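Local atomic coordinates of B-agarase (Saccharophagus degradans, PDB entry 4BQ2), a protein that hydrolyses beta-linkages of agarose, probably from the chain end, as a family 50 exo-beta-agarase of a marine bacterium. Residues 442-456 / 506-520. Numbering follows the deposited sequence.
Sequences KTVSSGADFWGAMPD and IPIHTLGRPSEGVPT
Arg-513 reaches across to the backbone of Thr-443. Its NH1 gives a nearly straight bond to Thr-443 O (2.9 Å, 177° at the hydrogen), and this oxygen lies in the guanidinium plane. Val-518 CG1 sits over one guanidinium face, 3.8 Å above it. The same NH1 donates to a water, which also accepts from Ser-445 N, donates to Thr-510 OG1 and bonds His-509 ND1. One water thus joins Ser-445 to three residues of 506-520.

Ser-445 CB stands 3.7 Å from the centroid of the His-509 ring, almost on its normal, in a CH-pi contact. Ser-445 OG is turned anti to its own backbone N (chi1 172°), where it accepts from Gly-447 N in an ST turn and donates to Asp-449 OD2. Asp-449 OD1 takes both Ser-446 N and OG. Ile-506 CG1 packs on Ser-446 CA at 3.6 Å, and its CD1 meets Met-454 CE.

At the other end, Asp-456 OD2 accepts from Thr-520 N through its syn lone pair (3.0 Å), while OD1 takes Thr-520 OG1 and Phe-458 N. Tyr-578 of helix 565-593 touches Val-444 and Met-454. The arrangement is a two-stranded antiparallel hairpin packed against helix 505-511, with Asp-456 bonded to the first turn of helix 519-532.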
ATOM      1  N   LYS A 442      -6.560 -26.118  -3.314  1.00 22.24           N
ATOM      2  CA  LYS A 442      -6.048 -26.303  -1.956  1.00 21.85           C
ATOM      3  C   LYS A 442      -5.118 -25.143  -1.624  1.00 19.84           C
ATOM      4  O   LYS A 442      -4.596 -24.491  -2.540  1.00 18.58           O
ATOM      5  CB  LYS A 442      -5.314 -27.633  -1.855  1.00 22.68           C
ATOM      6  CG  LYS A 442      -6.231 -28.867  -1.837  1.00 23.60           C
ATOM      7  CD  LYS A 442      -5.373 -30.106  -2.051  1.00 23.97           C
ATOM      8  CE  LYS A 442      -6.163 -31.355  -2.417  1.00 27.56           C
ATOM      9  NZ  LYS A 442      -6.998 -31.839  -1.292  1.00 29.75           N
ATOM     10  N   THR A 443      -4.937 -24.887  -0.324  1.00 19.34           N
ATOM     11  CA  THR A 443      -4.105 -23.777   0.187  1.00 19.61           C
ATOM     12  C   THR A 443      -2.917 -24.224   1.065  1.00 21.35           C
ATOM     13  O   THR A 443      -2.865 -25.366   1.539  1.00 21.92           O
ATOM     14  CB  THR A 443      -4.952 -22.726   0.979  1.00 19.89           C
ATOM     15  OG1 THR A 443      -5.539 -23.329   2.148  1.00 21.26           O
ATOM     16  CG2 THR A 443      -6.072 -22.143   0.062  1.00 20.33           C
ATOM     17  N   VAL A 444      -1.967 -23.306   1.271  1.00 20.18           N
ATOM     18  CA  VAL A 444      -0.916 -23.436   2.295  1.00 20.79           C
ATOM     19  C   VAL A 444      -0.887 -22.093   3.046  1.00 20.84           C
ATOM     20  O   VAL A 444      -1.620 -21.150   2.688  1.00 22.01           O
ATOM     21  CB  VAL A 444       0.467 -23.759   1.658  1.00 20.13           C
ATOM     22  CG1 VAL A 444       0.433 -25.092   0.908  1.00 20.96           C
ATOM     23  CG2 VAL A 444       0.904 -22.641   0.724  1.00 19.79           C
ATOM     24  N   SER A 445      -0.073 -22.001   4.092  1.00 20.35           N
ATOM     25  CA  SER A 445      -0.048 -20.796   4.922  1.00 19.96           C
ATOM     26  C   SER A 445       1.383 -20.441   5.296  1.00 20.57           C
ATOM     27  O   SER A 445       2.210 -21.340   5.451  1.00 19.70           O
ATOM     28  CB  SER A 445      -0.877 -20.991   6.200  1.00 22.01           C
ATOM     29  OG  SER A 445      -0.699 -19.882   7.070  1.00 21.89           O
ATOM     30  N   SER A 446       1.644 -19.134   5.383  1.00 19.37           N
ATOM     31  CA  SER A 446       2.901 -18.572   5.831  1.00 21.67           C
ATOM     32  C   SER A 446       2.882 -18.472   7.350  1.00 22.87           C
ATOM     33  O   SER A 446       3.883 -18.105   7.952  1.00 22.06           O
ATOM     34  CB  SER A 446       3.068 -17.148   5.254  1.00 21.55           C
ATOM     35  OG  SER A 446       2.161 -16.230   5.885  1.00 21.28           O
ATOM     36  N   GLY A 447       1.729 -18.760   7.959  1.00 23.37           N
ATOM     37  CA  GLY A 447       1.523 -18.516   9.395  1.00 25.31           C
ATOM     38  C   GLY A 447       1.181 -17.067   9.718  1.00 25.43           C
ATOM     39  O   GLY A 447       0.930 -16.722  10.876  1.00 25.62           O
ATOM     40  N   ALA A 448       1.184 -16.198   8.708  1.00 24.11           N
ATOM     41  CA  ALA A 448       0.870 -14.766   8.905  1.00 23.18           C
ATOM     42  C   ALA A 448       0.358 -14.163   7.609  1.00 22.84           C
ATOM     43  O   ALA A 448       0.786 -13.067   7.195  1.00 22.30           O
ATOM     44  CB  ALA A 448       2.089 -13.992   9.407  1.00 25.34           C
ATOM     45  N   ASP A 449      -0.545 -14.900   6.961  1.00 21.60           N
ATOM     46  CA  ASP A 449      -1.077 -14.516   5.664  1.00 22.72           C
ATOM     47  C   ASP A 449      -1.916 -13.262   5.846  1.00 24.21           C
ATOM     48  O   ASP A 449      -2.869 -13.243   6.657  1.00 25.09           O
ATOM     49  CB  ASP A 449      -1.957 -15.629   5.099  1.00 22.80           C
ATOM     50  CG  ASP A 449      -1.222 -16.933   4.932  1.00 24.44           C
ATOM     51  OD1 ASP A 449      -0.002 -16.931   4.634  1.00 20.39           O
ATOM     52  OD2 ASP A 449      -1.894 -17.977   5.085  1.00 27.53           O
ATOM     53  N   PHE A 450      -1.563 -12.228   5.088  1.00 20.67           N
ATOM     54  CA  PHE A 450      -2.210 -10.949   5.211  1.00 20.81           C
ATOM     55  C   PHE A 450      -3.472 -10.788   4.352  1.00 20.54           C
ATOM     56  O   PHE A 450      -4.598 -10.802   4.859  1.00 20.14           O
ATOM     57  CB  PHE A 450      -1.221  -9.800   4.967  1.00 22.53           C
ATOM     58  CG  PHE A 450      -1.808  -8.477   5.334  1.00 25.33           C
ATOM     59  CD1 PHE A 450      -1.989  -8.148   6.681  1.00 26.92           C
ATOM     60  CD2 PHE A 450      -2.287  -7.608   4.347  1.00 26.06           C
ATOM     61  CE1 PHE A 450      -2.589  -6.957   7.045  1.00 29.60           C
ATOM     62  CE2 PHE A 450      -2.877  -6.399   4.710  1.00 27.34           C
ATOM     63  CZ  PHE A 450      -3.037  -6.082   6.061  1.00 29.73           C
ATOM     64  N   TRP A 451      -3.300 -10.602   3.053  1.00 19.05           N
ATOM     65  CA  TRP A 451      -4.474 -10.424   2.168  1.00 19.84           C
ATOM     66  C   TRP A 451      -5.354 -11.684   2.047  1.00 20.91           C
ATOM     67  O   TRP A 451      -6.541 -11.589   1.738  1.00 22.77           O
ATOM     68  CB  TRP A 451      -4.009  -9.958   0.790  1.00 18.99           C
ATOM     69  CG  TRP A 451      -3.395  -8.565   0.742  1.00 18.39           C
ATOM     70  CD1 TRP A 451      -2.141  -8.234   0.281  1.00 18.06           C
ATOM     71  CD2 TRP A 451      -4.026  -7.326   1.115  1.00 19.16           C
ATOM     72  NE1 TRP A 451      -1.951  -6.878   0.355  1.00 19.30           N
ATOM     73  CE2 TRP A 451      -3.089  -6.295   0.875  1.00 19.79           C
ATOM     74  CE3 TRP A 451      -5.288  -6.993   1.649  1.00 20.00           C
ATOM     75  CZ2 TRP A 451      -3.372  -4.940   1.142  1.00 20.08           C
ATOM     76  CZ3 TRP A 451      -5.576  -5.647   1.908  1.00 19.54           C
ATOM     77  CH2 TRP A 451      -4.618  -4.636   1.652  1.00 20.39           C
ATOM     78  N   GLY A 452      -4.780 -12.861   2.289  1.00 21.47           N
ATOM     79  CA  GLY A 452      -5.481 -14.129   2.087  1.00 20.79           C
ATOM     80  C   GLY A 452      -4.529 -15.292   2.179  1.00 20.55           C
ATOM     81  O   GLY A 452      -3.306 -15.107   2.212  1.00 21.43           O
ATOM     82  N   ALA A 453      -5.075 -16.502   2.224  1.00 21.10           N
ATOM     83  CA  ALA A 453      -4.251 -17.710   2.301  1.00 21.34           C
ATOM     84  C   ALA A 453      -3.454 -17.914   1.005  1.00 19.34           C
ATOM     85  O   ALA A 453      -3.869 -17.462  -0.077  1.00 17.70           O
ATOM     86  CB  ALA A 453      -5.129 -18.926   2.563  1.00 21.99           C
ATOM     87  N   MET A 454      -2.343 -18.631   1.116  1.00 18.36           N
ATOM     88  CA  MET A 454      -1.458 -18.889  -0.029  1.00 18.53           C
ATOM     89  C   MET A 454      -1.913 -20.130  -0.799  1.00 19.75           C
ATOM     90  O   MET A 454      -2.456 -21.081  -0.197  1.00 20.60           O
ATOM     91  CB  MET A 454      -0.016 -19.021   0.464  1.00 17.90           C
ATOM     92  CG  MET A 454       0.562 -17.699   0.932  1.00 17.20           C
ATOM     93  SD  MET A 454       0.751 -16.498  -0.425  1.00 19.14           S
ATOM     94  CE  MET A 454       2.224 -17.162  -1.218  1.00 17.12           C
ATOM     95  N   PRO A 455      -1.718 -20.129  -2.135  1.00 19.09           N
ATOM     96  CA  PRO A 455      -2.192 -21.228  -2.931  1.00 19.98           C
ATOM     97  C   PRO A 455      -1.299 -22.451  -2.807  1.00 19.89           C
ATOM     98  O   PRO A 455      -0.086 -22.310  -2.654  1.00 20.31           O
ATOM     99  CB  PRO A 455      -2.106 -20.677  -4.376  1.00 20.09           C
ATOM    100  CG  PRO A 455      -0.969 -19.685  -4.324  1.00 18.62           C
ATOM    101  CD  PRO A 455      -1.146 -19.043  -2.962  1.00 19.38           C
ATOM    102  N   ASP A 456      -1.893 -23.632  -2.874  1.00 18.52           N
ATOM    103  CA  ASP A 456      -1.085 -24.851  -3.036  1.00 19.86           C
ATOM    104  C   ASP A 456      -0.803 -25.018  -4.510  1.00 18.06           C
ATOM    105  O   ASP A 456      -1.624 -25.539  -5.249  1.00 18.40           O
ATOM    106  CB  ASP A 456      -1.781 -26.117  -2.505  1.00 19.04           C
ATOM    107  CG  ASP A 456      -0.831 -27.305  -2.476  1.00 21.12           C
ATOM    108  OD1 ASP A 456       0.018 -27.372  -3.394  1.00 20.82           O
ATOM    109  OD2 ASP A 456      -0.887 -28.139  -1.529  1.00 20.27           O
ATOM    110  N   ILE A 506       6.191 -20.415   5.298  1.00 19.42           N
ATOM    111  CA  ILE A 506       5.540 -21.421   4.429  1.00 19.36           C
ATOM    112  C   ILE A 506       6.155 -22.819   4.625  1.00 20.02           C
ATOM    113  O   ILE A 506       5.423 -23.778   4.828  1.00 19.10           O
ATOM    114  CB  ILE A 506       5.470 -20.982   2.937  1.00 19.27           C
ATOM    115  CG1 ILE A 506       4.539 -19.761   2.798  1.00 19.13           C
ATOM    116  CG2 ILE A 506       4.919 -22.110   2.065  1.00 19.53           C
ATOM    117  CD1 ILE A 506       4.567 -19.142   1.410  1.00 17.59           C
ATOM    118  N   PRO A 507       7.511 -22.937   4.571  1.00 21.17           N
ATOM    119  CA  PRO A 507       8.100 -24.240   4.912  1.00 20.22           C
ATOM    120  C   PRO A 507       7.734 -24.728   6.312  1.00 20.68           C
ATOM    121  O   PRO A 507       7.357 -25.877   6.464  1.00 20.76           O
ATOM    122  CB  PRO A 507       9.599 -23.978   4.804  1.00 20.12           C
ATOM    123  CG  PRO A 507       9.680 -23.011   3.677  1.00 21.82           C
ATOM    124  CD  PRO A 507       8.508 -22.062   3.913  1.00 19.72           C
ATOM    125  N   ILE A 508       7.796 -23.851   7.306  1.00 21.05           N
ATOM    126  CA  ILE A 508       7.544 -24.266   8.682  1.00 22.15           C
ATOM    127  C   ILE A 508       6.112 -24.768   8.821  1.00 22.25           C
ATOM    128  O   ILE A 508       5.881 -25.886   9.283  1.00 21.10           O
ATOM    129  CB  ILE A 508       7.884 -23.112   9.655  1.00 21.69           C
ATOM    130  CG1 ILE A 508       9.404 -22.920   9.690  1.00 22.65           C
ATOM    131  CG2 ILE A 508       7.254 -23.290  11.036  1.00 22.02           C
ATOM    132  CD1 ILE A 508       9.862 -21.749  10.534  1.00 20.58           C
ATOM    133  N   HIS A 509       5.139 -23.956   8.403  1.00 22.47           N
ATOM    134  CA  HIS A 509       3.733 -24.364   8.495  1.00 22.32           C
ATOM    135  C   HIS A 509       3.415 -25.636   7.688  1.00 22.74           C
ATOM    136  O   HIS A 509       2.654 -26.502   8.137  1.00 20.60           O
ATOM    137  CB  HIS A 509       2.813 -23.223   8.041  1.00 22.95           C
ATOM    138  CG  HIS A 509       1.350 -23.473   8.307  1.00 23.39           C
ATOM    139  ND1 HIS A 509       0.561 -24.252   7.483  1.00 21.70           N
ATOM    140  CD2 HIS A 509       0.533 -23.014   9.291  1.00 23.68           C
ATOM    141  CE1 HIS A 509      -0.670 -24.289   7.964  1.00 23.22           C
ATOM    142  NE2 HIS A 509      -0.714 -23.546   9.058  1.00 24.08           N
ATOM    143  N   THR A 510       3.972 -25.740   6.484  1.00 21.16           N
ATOM    144  CA  THR A 510       3.658 -26.889   5.638  1.00 21.35           C
ATOM    145  C   THR A 510       4.302 -28.176   6.150  1.00 21.57           C
ATOM    146  O   THR A 510       3.677 -29.255   6.091  1.00 21.07           O
ATOM    147  CB  THR A 510       4.061 -26.621   4.187  1.00 21.98           C
ATOM    148  OG1 THR A 510       3.497 -25.359   3.796  1.00 20.63           O
ATOM    149  CG2 THR A 510       3.525 -27.728   3.267  1.00 22.40           C
ATOM    150  N   LEU A 511       5.531 -28.059   6.649  1.00 21.44           N
ATOM    151  CA  LEU A 511       6.230 -29.219   7.224  1.00 23.20           C
ATOM    152  C   LEU A 511       5.455 -29.750   8.425  1.00 24.26           C
ATOM    153  O   LEU A 511       5.485 -30.950   8.703  1.00 27.80           O
ATOM    154  CB  LEU A 511       7.663 -28.872   7.622  1.00 21.81           C
ATOM    155  CG  LEU A 511       8.641 -28.827   6.448  1.00 22.05           C
ATOM    156  CD1 LEU A 511       9.976 -28.257   6.900  1.00 21.52           C
ATOM    157  CD2 LEU A 511       8.807 -30.203   5.806  1.00 22.03           C
ATOM    158  N   GLY A 512       4.746 -28.850   9.107  1.00 24.79           N
ATOM    159  CA  GLY A 512       3.864 -29.200  10.222  1.00 23.61           C
ATOM    160  C   GLY A 512       2.655 -30.033   9.834  1.00 23.57           C
ATOM    161  O   GLY A 512       2.034 -30.660  10.695  1.00 22.47           O
ATOM    162  N   ARG A 513       2.335 -30.080   8.540  1.00 23.19           N
ATOM    163  CA  ARG A 513       1.156 -30.800   8.048  1.00 22.63           C
ATOM    164  C   ARG A 513       1.497 -32.190   7.476  1.00 25.27           C
ATOM    165  O   ARG A 513       2.617 -32.427   7.006  1.00 23.33           O
ATOM    166  CB  ARG A 513       0.426 -29.968   6.959  1.00 24.40           C
ATOM    167  CG  ARG A 513      -0.037 -28.597   7.419  1.00 22.93           C
ATOM    168  CD  ARG A 513      -0.496 -27.730   6.236  1.00 23.44           C
ATOM    169  NE  ARG A 513      -1.737 -28.195   5.582  1.00 22.13           N
ATOM    170  CZ  ARG A 513      -2.257 -27.649   4.480  1.00 24.69           C
ATOM    171  NH1 ARG A 513      -1.653 -26.609   3.896  1.00 22.68           N
ATOM    172  NH2 ARG A 513      -3.404 -28.117   3.963  1.00 24.96           N
ATOM    173  N   PRO A 514       0.521 -33.116   7.513  1.00 26.11           N
ATOM    174  CA  PRO A 514       0.620 -34.413   6.828  1.00 27.05           C
ATOM    175  C   PRO A 514       0.740 -34.272   5.300  1.00 26.95           C
ATOM    176  O   PRO A 514       0.149 -33.352   4.715  1.00 23.44           O
ATOM    177  CB  PRO A 514      -0.710 -35.089   7.175  1.00 25.95           C
ATOM    178  CG  PRO A 514      -1.639 -33.975   7.524  1.00 26.50           C
ATOM    179  CD  PRO A 514      -0.782 -32.942   8.179  1.00 27.40           C
ATOM    180  N   SER A 515       1.479 -35.186   4.667  1.00 26.02           N
ATOM    181  CA  SER A 515       1.583 -35.203   3.205  1.00 26.54           C
ATOM    182  C   SER A 515       0.278 -35.565   2.495  1.00 27.08           C
ATOM    183  O   SER A 515      -0.013 -35.035   1.415  1.00 25.27           O
ATOM    184  CB  SER A 515       2.681 -36.173   2.758  1.00 25.68           C
ATOM    185  OG  SER A 515       3.955 -35.774   3.258  1.00 26.84           O
ATOM    186  N   GLU A 516      -0.485 -36.499   3.074  1.00 26.26           N
ATOM    187  CA  GLU A 516      -1.743 -36.930   2.471  1.00 27.76           C
ATOM    188  C   GLU A 516      -2.704 -35.768   2.256  1.00 27.08           C
ATOM    189  O   GLU A 516      -3.040 -35.050   3.193  1.00 25.64           O
ATOM    190  CB  GLU A 516      -2.434 -38.023   3.316  1.00 29.95           C
ATOM    191  CG  GLU A 516      -3.796 -38.468   2.772  1.00 31.52           C
ATOM    192  CD  GLU A 516      -4.470 -39.547   3.637  1.00 37.67           C
ATOM    193  OE1 GLU A 516      -3.881 -39.960   4.663  1.00 38.08           O
ATOM    194  OE2 GLU A 516      -5.596 -39.985   3.292  1.00 42.58           O
ATOM    195  N   GLY A 517      -3.142 -35.604   1.007  1.00 28.14           N
ATOM    196  CA  GLY A 517      -4.109 -34.554   0.651  1.00 26.28           C
ATOM    197  C   GLY A 517      -3.495 -33.161   0.467  1.00 24.64           C
ATOM    198  O   GLY A 517      -4.231 -32.224   0.217  1.00 23.24           O
ATOM    199  N   VAL A 518      -2.167 -33.038   0.598  1.00 23.47           N
ATOM    200  CA  VAL A 518      -1.453 -31.721   0.590  1.00 23.00           C
ATOM    201  C   VAL A 518      -0.322 -31.786  -0.439  1.00 21.91           C
ATOM    202  O   VAL A 518       0.835 -32.167  -0.127  1.00 20.89           O
ATOM    203  CB  VAL A 518      -0.922 -31.315   1.997  1.00 22.25           C
ATOM    204  CG1 VAL A 518      -0.402 -29.877   2.035  1.00 19.96           C
ATOM    205  CG2 VAL A 518      -2.027 -31.449   3.042  1.00 22.91           C
ATOM    206  N   PRO A 519      -0.647 -31.448  -1.696  1.00 20.99           N
ATOM    207  CA  PRO A 519       0.336 -31.572  -2.775  1.00 20.68           C
ATOM    208  C   PRO A 519       1.674 -30.881  -2.497  1.00 21.86           C
ATOM    209  O   PRO A 519       2.719 -31.461  -2.800  1.00 20.80           O
ATOM    210  CB  PRO A 519      -0.383 -30.920  -3.953  1.00 21.46           C
ATOM    211  CG  PRO A 519      -1.807 -31.344  -3.726  1.00 21.50           C
ATOM    212  CD  PRO A 519      -2.009 -31.231  -2.234  1.00 21.73           C
ATOM    213  N   THR A 520       1.656 -29.675  -1.929  1.00 20.40           N
ATOM    214  CA  THR A 520       2.914 -28.944  -1.658  1.00 20.74           C
ATOM    215  C   THR A 520       3.731 -29.705  -0.587  1.00 21.11           C
ATOM    216  O   THR A 520       4.960 -29.759  -0.642  1.00 20.03           O
ATOM    217  CB  THR A 520       2.641 -27.456  -1.247  1.00 19.70           C
ATOM    218  OG1 THR A 520       2.184 -26.690  -2.389  1.00 19.08           O
ATOM    219  CG2 THR A 520       3.875 -26.806  -0.711  1.00 19.62           C
TER
HETATM  220  O   HOH W   1       0.751 -24.902   4.714  1.00 16.59           O